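Local coordinates for amidohydrolase 3 domain-containing protein (Pyrococcus furiosus, PDB 3ICJ) that probably hydrolyses carbon-nitrogen bonds other than peptide bonds, as a zinc-dependent member of the amidohydrolase family, at residues L40-Y46 with D87-V93; S48-V52 with E464-H468. All blocks are in the same frame, centred on the assembly; numbering follows the deposited sequence. Where two conformers were deposited one is given.

Interaction 1: residues L40-Y46 with D87-V93; sequences LINGTIY and DLKGKFV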
loop_
_atom_site.group_PDB
_atom_site.type_symbol
_atom_site.label_atom_id
_atom_site.label_comp_id
_atom_site.label_asym_id
_atom_site.label_seq_id
_atom_site.Cartn_x
_atom_site.Cartn_y
_atom_site.Cartn_z
ATOM N N LEU A 40 -3.682 12.681 -28.417
ATOM C CA LEU A 40 -2.226 12.711 -28.232
ATOM C C LEU A 40 -1.629 12.070 -29.478
ATOM O O LEU A 40 -1.895 10.901 -29.764
ATOM C CB LEU A 40 -1.816 11.918 -26.980
ATOM C CG LEU A 40 -2.666 12.049 -25.717
ATOM C CD1 LEU A 40 -2.190 11.042 -24.683
ATOM C CD2 LEU A 40 -2.587 13.452 -25.154
ATOM N N ILE A 41 -0.845 12.838 -30.235
ATOM C CA ILE A 41 -0.327 12.394 -31.546
ATOM C C ILE A 41 1.200 12.513 -31.631
ATOM O O ILE A 41 1.821 13.059 -30.713
ATOM C CB ILE A 41 -1.006 13.162 -32.722
ATOM C CG1 ILE A 41 -0.768 14.672 -32.625
ATOM C CG2 ILE A 41 -2.527 12.880 -32.771
ATOM C CD1 ILE A 41 -0.853 15.340 -33.950
ATOM N N ASN A 42 1.797 11.993 -32.710
ATOM C CA ASN A 42 3.243 12.157 -32.994
ATOM C C ASN A 42 4.171 11.714 -31.823
ATOM O O ASN A 42 5.154 12.378 -31.474
ATOM C CB ASN A 42 3.529 13.596 -33.495
ATOM C CG ASN A 42 4.933 13.775 -34.063
ATOM O OD1 ASN A 42 5.486 12.871 -34.692
ATOM N ND2 ASN A 42 5.510 14.964 -33.851
ATOM N N GLY A 43 3.827 10.582 -31.211
ATOM C CA GLY A 43 4.667 9.987 -30.168
ATOM C C GLY A 43 4.490 8.483 -30.116
ATOM O O GLY A 43 3.893 7.898 -31.019
ATOM N N THR A 44 5.026 7.857 -29.069
ATOM C CA THR A 44 4.925 6.409 -28.902
ATOM C C THR A 44 4.081 6.111 -27.677
ATOM O O THR A 44 4.462 6.460 -26.564
ATOM C CB THR A 44 6.297 5.742 -28.723
ATOM O OG1 THR A 44 7.132 6.022 -29.846
ATOM C CG2 THR A 44 6.152 4.224 -28.578
ATOM N N ILE A 45 2.943 5.458 -27.892
ATOM C CA ILE A 45 2.007 5.158 -26.804
ATOM C C ILE A 45 1.938 3.647 -26.555
ATOM O O ILE A 45 1.544 2.884 -27.438
ATOM C CB ILE A 45 0.609 5.753 -27.097
ATOM C CG1 ILE A 45 0.735 7.265 -27.324
ATOM C CG2 ILE A 45 -0.359 5.486 -25.915
ATOM C CD1 ILE A 45 0.031 7.794 -28.536
ATOM N N TYR A 46 2.363 3.220 -25.367
ATOM C CA TYR A 46 2.145 1.831 -24.951
ATOM C C TYR A 46 0.711 1.665 -24.465
ATOM O O TYR A 46 0.282 2.333 -23.537
ATOM C CB TYR A 46 3.127 1.389 -23.851
ATOM C CG TYR A 46 4.554 1.282 -24.328
ATOM C CD1 TYR A 46 5.025 0.113 -24.935
ATOM C CD2 TYR A 46 5.427 2.351 -24.184
ATOM C CE1 TYR A 46 6.342 0.020 -25.381
ATOM C CE2 TYR A 46 6.737 2.277 -24.611
ATOM C CZ TYR A 46 7.185 1.111 -25.222
ATOM O OH TYR A 46 8.474 1.038 -25.652
ATOM N N ASP A 87 0.525 17.437 -29.247
ATOM C CA ASP A 87 1.638 16.908 -30.030
ATOM C C ASP A 87 2.728 16.428 -29.073
ATOM O O ASP A 87 3.372 17.230 -28.411
ATOM C CB ASP A 87 2.166 17.975 -31.001
ATOM C CG ASP A 87 3.015 17.392 -32.128
ATOM O OD1 ASP A 87 3.861 16.509 -31.867
ATOM O OD2 ASP A 87 2.844 17.850 -33.283
ATOM N N LEU A 88 2.921 15.107 -28.999
ATOM C CA LEU A 88 3.893 14.512 -28.067
ATOM C C LEU A 88 5.355 14.811 -28.413
ATOM O O LEU A 88 6.220 14.746 -27.539
ATOM C CB LEU A 88 3.670 12.998 -27.940
ATOM C CG LEU A 88 2.299 12.617 -27.376
ATOM C CD1 LEU A 88 2.008 11.153 -27.682
ATOM C CD2 LEU A 88 2.199 12.915 -25.890
ATOM N N LYS A 89 5.608 15.123 -29.677
ATOM C CA LYS A 89 6.940 15.421 -30.168
ATOM C C LYS A 89 7.900 14.301 -29.840
ATOM O O LYS A 89 8.965 14.534 -29.304
ATOM C CB LYS A 89 7.446 16.746 -29.600
ATOM C CG LYS A 89 6.595 17.942 -29.961
ATOM C CD LYS A 89 7.386 19.236 -29.887
ATOM C CE LYS A 89 6.485 20.420 -29.683
ATOM N NZ LYS A 89 5.974 20.936 -30.974
ATOM N N GLY A 90 7.503 13.079 -30.162
ATOM C CA GLY A 90 8.365 11.915 -29.986
ATOM C C GLY A 90 8.413 11.347 -28.576
ATOM O O GLY A 90 9.114 10.366 -28.338
ATOM N N LYS A 91 7.673 11.952 -27.644
ATOM C CA LYS A 91 7.639 11.488 -26.256
ATOM C C LYS A 91 6.877 10.178 -26.119
ATOM O O LYS A 91 6.160 9.753 -27.035
ATOM C CB LYS A 91 7.037 12.543 -25.320
ATOM C CG LYS A 91 8.007 13.659 -24.945
ATOM C CD LYS A 91 7.343 14.630 -23.971
ATOM C CE LYS A 91 7.974 16.005 -24.030
ATOM N NZ LYS A 91 7.653 16.687 -25.320
ATOM N N PHE A 92 7.030 9.545 -24.965
ATOM C CA PHE A 92 6.401 8.249 -24.702
ATOM C C PHE A 92 5.209 8.360 -23.747
ATOM O O PHE A 92 5.229 9.151 -22.811
ATOM C CB PHE A 92 7.435 7.247 -24.178
ATOM C CG PHE A 92 8.557 6.966 -25.159
ATOM C CD1 PHE A 92 8.495 5.860 -26.006
ATOM C CD2 PHE A 92 9.659 7.812 -25.248
ATOM C CE1 PHE A 92 9.517 5.611 -26.937
ATOM C CE2 PHE A 92 10.685 7.563 -26.163
ATOM C CZ PHE A 92 10.611 6.459 -27.004
ATOM N N VAL A 93 4.159 7.589 -24.019
ATOM C CA VAL A 93 3.008 7.496 -23.119
ATOM C C VAL A 93 2.894 6.037 -22.628
ATOM O O VAL A 93 3.241 5.109 -23.356
ATOM C CB VAL A 93 1.706 7.966 -23.814
ATOM C CG1 VAL A 93 0.499 7.863 -22.894
ATOM C CG2 VAL A 93 1.832 9.415 -24.322
HETATM O O HOH W 1 8.385 8.270 -29.912
#
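N42 and D87 meet through a nearly straight side-chain bond: N42 ND2 donates to D87 OD1 at 3.0 Å, within the amide plane and onto the syn lone pair, although amide and carboxylate planes stand 80° apart. The anti lone pair of OD1 takes K89 N, an Asx turn, so two N-H groups hold this one oxygen and fix the carboxylate's rotation.

Backbone bonds build two short parallel ladders. In the first, I41 O receives L88 N (2.9 Å). Between the ladders G90 N, inside the type I' turn L88-K91, donates to N42 O (2.8 Å). Beyond G43 the register has slipped by two residues: T44 N binds K91 O, T44 O accepts V93 N, and V93 O accepts Y46 N. G43 lets the chains close in, its CA lying 3.5 Å from K91 O. One water joins T44 OG1 to G90 O.

Apolar contacts line both faces. T44 and F92 run side by side, T44 CB lying 3.5 Å from F92 CD1, and Y46 CE2 touches the same ring carbon. On the other face I45 CG1 packs on V93 CB at 3.7 Å. I45 CD1 and L40 CB both meet L88 CD1, L88 having turned CG anti to its carbonyl carbon (chi1 -62°).

The pairing probably belongs to the small beta domain that amidohydrolases carry beside the barrel; strand 92-102 runs on to the zinc ligand H101. Strand 37-41 also pairs with 57-61, I41 rests on helix 71-81, and strand 44-49 lies between 52-55 and 92-102.

Interaction 2: residues S48-V52 with E464-H468; sequences SFSPV and EEALH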
loop_
_atom_site.group_PDB
_atom_site.type_symbol
_atom_site.label_atom_id
_atom_site.label_comp_id
_atom_site.label_asym_id
_atom_site.label_seq_id
_atom_site.Cartn_x
_atom_site.Cartn_y
_atom_site.Cartn_z
ATOM N N SER A 48 -0.334 -1.518 -23.799
ATOM C CA SER A 48 -0.265 -2.792 -23.099
ATOM C C SER A 48 1.190 -3.247 -22.973
ATOM O O SER A 48 2.012 -2.912 -23.831
ATOM C CB SER A 48 -1.070 -3.862 -23.852
ATOM O OG SER A 48 -1.034 -5.083 -23.144
ATOM N N PHE A 49 1.504 -3.983 -21.895
ATOM C CA PHE A 49 2.844 -4.586 -21.709
ATOM C C PHE A 49 2.781 -6.117 -21.701
ATOM O O PHE A 49 3.810 -6.786 -21.603
ATOM C CB PHE A 49 3.553 -4.072 -20.434
ATOM C CG PHE A 49 3.932 -2.611 -20.485
ATOM C CD1 PHE A 49 4.987 -2.171 -21.292
ATOM C CD2 PHE A 49 3.231 -1.673 -19.737
ATOM C CE1 PHE A 49 5.333 -0.798 -21.350
ATOM C CE2 PHE A 49 3.576 -0.306 -19.786
ATOM C CZ PHE A 49 4.626 0.123 -20.592
ATOM N N SER A 50 1.576 -6.670 -21.789
ATOM C CA SER A 50 1.431 -8.129 -21.872
ATOM C C SER A 50 0.279 -8.530 -22.801
ATOM O O SER A 50 -0.854 -8.662 -22.350
ATOM C CB SER A 50 1.277 -8.751 -20.482
ATOM O OG SER A 50 1.186 -10.171 -20.548
ATOM N N PRO A 51 0.561 -8.693 -24.110
ATOM C CA PRO A 51 1.853 -8.458 -24.770
ATOM C C PRO A 51 2.104 -6.963 -25.048
ATOM O O PRO A 51 1.168 -6.165 -25.018
ATOM C CB PRO A 51 1.699 -9.222 -26.090
ATOM C CG PRO A 51 0.237 -9.049 -26.416
ATOM C CD PRO A 51 -0.489 -9.066 -25.082
ATOM N N VAL A 52 3.360 -6.593 -25.288
ATOM C CA VAL A 52 3.715 -5.198 -25.588
ATOM C C VAL A 52 3.001 -4.738 -26.863
ATOM O O VAL A 52 3.082 -5.412 -27.890
ATOM C CB VAL A 52 5.246 -5.017 -25.769
ATOM C CG1 VAL A 52 5.566 -3.649 -26.355
ATOM C CG2 VAL A 52 5.966 -5.199 -24.440
ATOM N N GLU A 464 9.342 -5.687 -19.151
ATOM C CA GLU A 464 7.977 -5.721 -19.713
ATOM C C GLU A 464 6.970 -6.285 -18.717
ATOM O O GLU A 464 5.887 -5.734 -18.527
ATOM C CB GLU A 464 7.921 -6.607 -20.964
ATOM C CG GLU A 464 8.740 -6.146 -22.155
ATOM C CD GLU A 464 8.728 -7.172 -23.270
ATOM O OE1 GLU A 464 8.083 -8.226 -23.093
ATOM O OE2 GLU A 464 9.348 -6.927 -24.325
ATOM N N GLU A 465 7.337 -7.411 -18.095
ATOM C CA GLU A 465 6.453 -8.089 -17.159
ATOM C C GLU A 465 6.229 -7.210 -15.939
ATOM O O GLU A 465 5.102 -7.083 -15.488
ATOM C CB GLU A 465 7.008 -9.457 -16.729
ATOM C CG GLU A 465 6.949 -10.550 -17.811
ATOM C CD GLU A 465 7.734 -11.816 -17.425
ATOM O OE1 GLU A 465 8.888 -11.708 -16.950
ATOM O OE2 GLU A 465 7.202 -12.930 -17.607
ATOM N N ALA A 466 7.304 -6.607 -15.414
ATOM C CA ALA A 466 7.207 -5.736 -14.228
ATOM C C ALA A 466 6.281 -4.541 -14.472
ATOM O O ALA A 466 5.484 -4.185 -13.603
ATOM C CB ALA A 466 8.588 -5.265 -13.775
ATOM N N LEU A 467 6.375 -3.944 -15.660
ATOM C CA LEU A 467 5.474 -2.847 -16.038
ATOM C C LEU A 467 4.023 -3.329 -16.195
ATOM O O LEU A 467 3.094 -2.671 -15.718
ATOM C CB LEU A 467 5.978 -2.150 -17.300
ATOM C CG LEU A 467 7.271 -1.336 -17.087
ATOM C CD1 LEU A 467 8.002 -1.115 -18.389
ATOM C CD2 LEU A 467 7.026 -0.021 -16.389
ATOM N N HIS A 468 3.837 -4.491 -16.828
ATOM C CA HIS A 468 2.529 -5.123 -16.849
ATOM C C HIS A 468 1.926 -5.313 -15.453
ATOM O O HIS A 468 0.784 -4.890 -15.198
ATOM C CB HIS A 468 2.575 -6.477 -17.557
ATOM C CG HIS A 468 1.324 -7.264 -17.361
ATOM N ND1 HIS A 468 0.100 -6.830 -17.829
ATOM C CD2 HIS A 468 1.095 -8.439 -16.727
ATOM C CE1 HIS A 468 -0.829 -7.711 -17.491
ATOM N NE2 HIS A 468 -0.250 -8.693 -16.821
HETATM O O HOH W 2 -0.284 -4.771 -19.724
#
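F49 lays one face of its ring against L467. The CB of L467 sits 3.8 Å from the ring centroid and 14° off the normal, a CH-pi contact over the middle of the ring, while L467 CD1 stands over F49 CE1 on the same face. F49 has CG anti to its carbonyl carbon (chi1 -67°), which places the ring over L467 CB; its own CB lies 3.4 Å from E464 O, the carbonyl that already accepts H468 N within the helix.

H468 instead has CG anti to the backbone N (chi1 169°), which turns one face of the imidazole to S50 CB, 3.5 Å from the ring centroid, a second CH-pi contact. In the plane of that ring, at its edge, a water lies 2.8 Å from H468 ND1 and accepts from F49 N, bridging two segments that share no direct hydrogen bond.

In one of its two conformers E464, extended beyond CG, brings CD 3.6 Å from V52 CG2, a tentative contact.

Helix 463-477 thus packs on the tight turn, with a cis peptide before P51, of the antiparallel hairpin 44-49/52-55, consistent with the amidohydrolase arrangement of a small beta domain against the barrel, away from the two zinc ions.

How the interactions relate
From the N terminus, strand 37-41 passes through G43 into 44-49, and interaction 1 closes a loop of some forty residues when 87-93 returns alongside both. Strands 52-55, 57-61 and 64-69 and helix 71-81 lie in that loop. Interaction 2 starts inside it, at 48-52, but ends more than 400 residues later on helix 463-477, so the two contacts cross. Strand 44-49 serves both: its first half pairs with 92-102, and its far end meets the helix. The centres lie about 18 Å apart, joined where Y46 CE1 packs on V52 CG1 at 3.9 Å. Together they tie the N-terminal strands to the sheet through 92-102 and to a late helix.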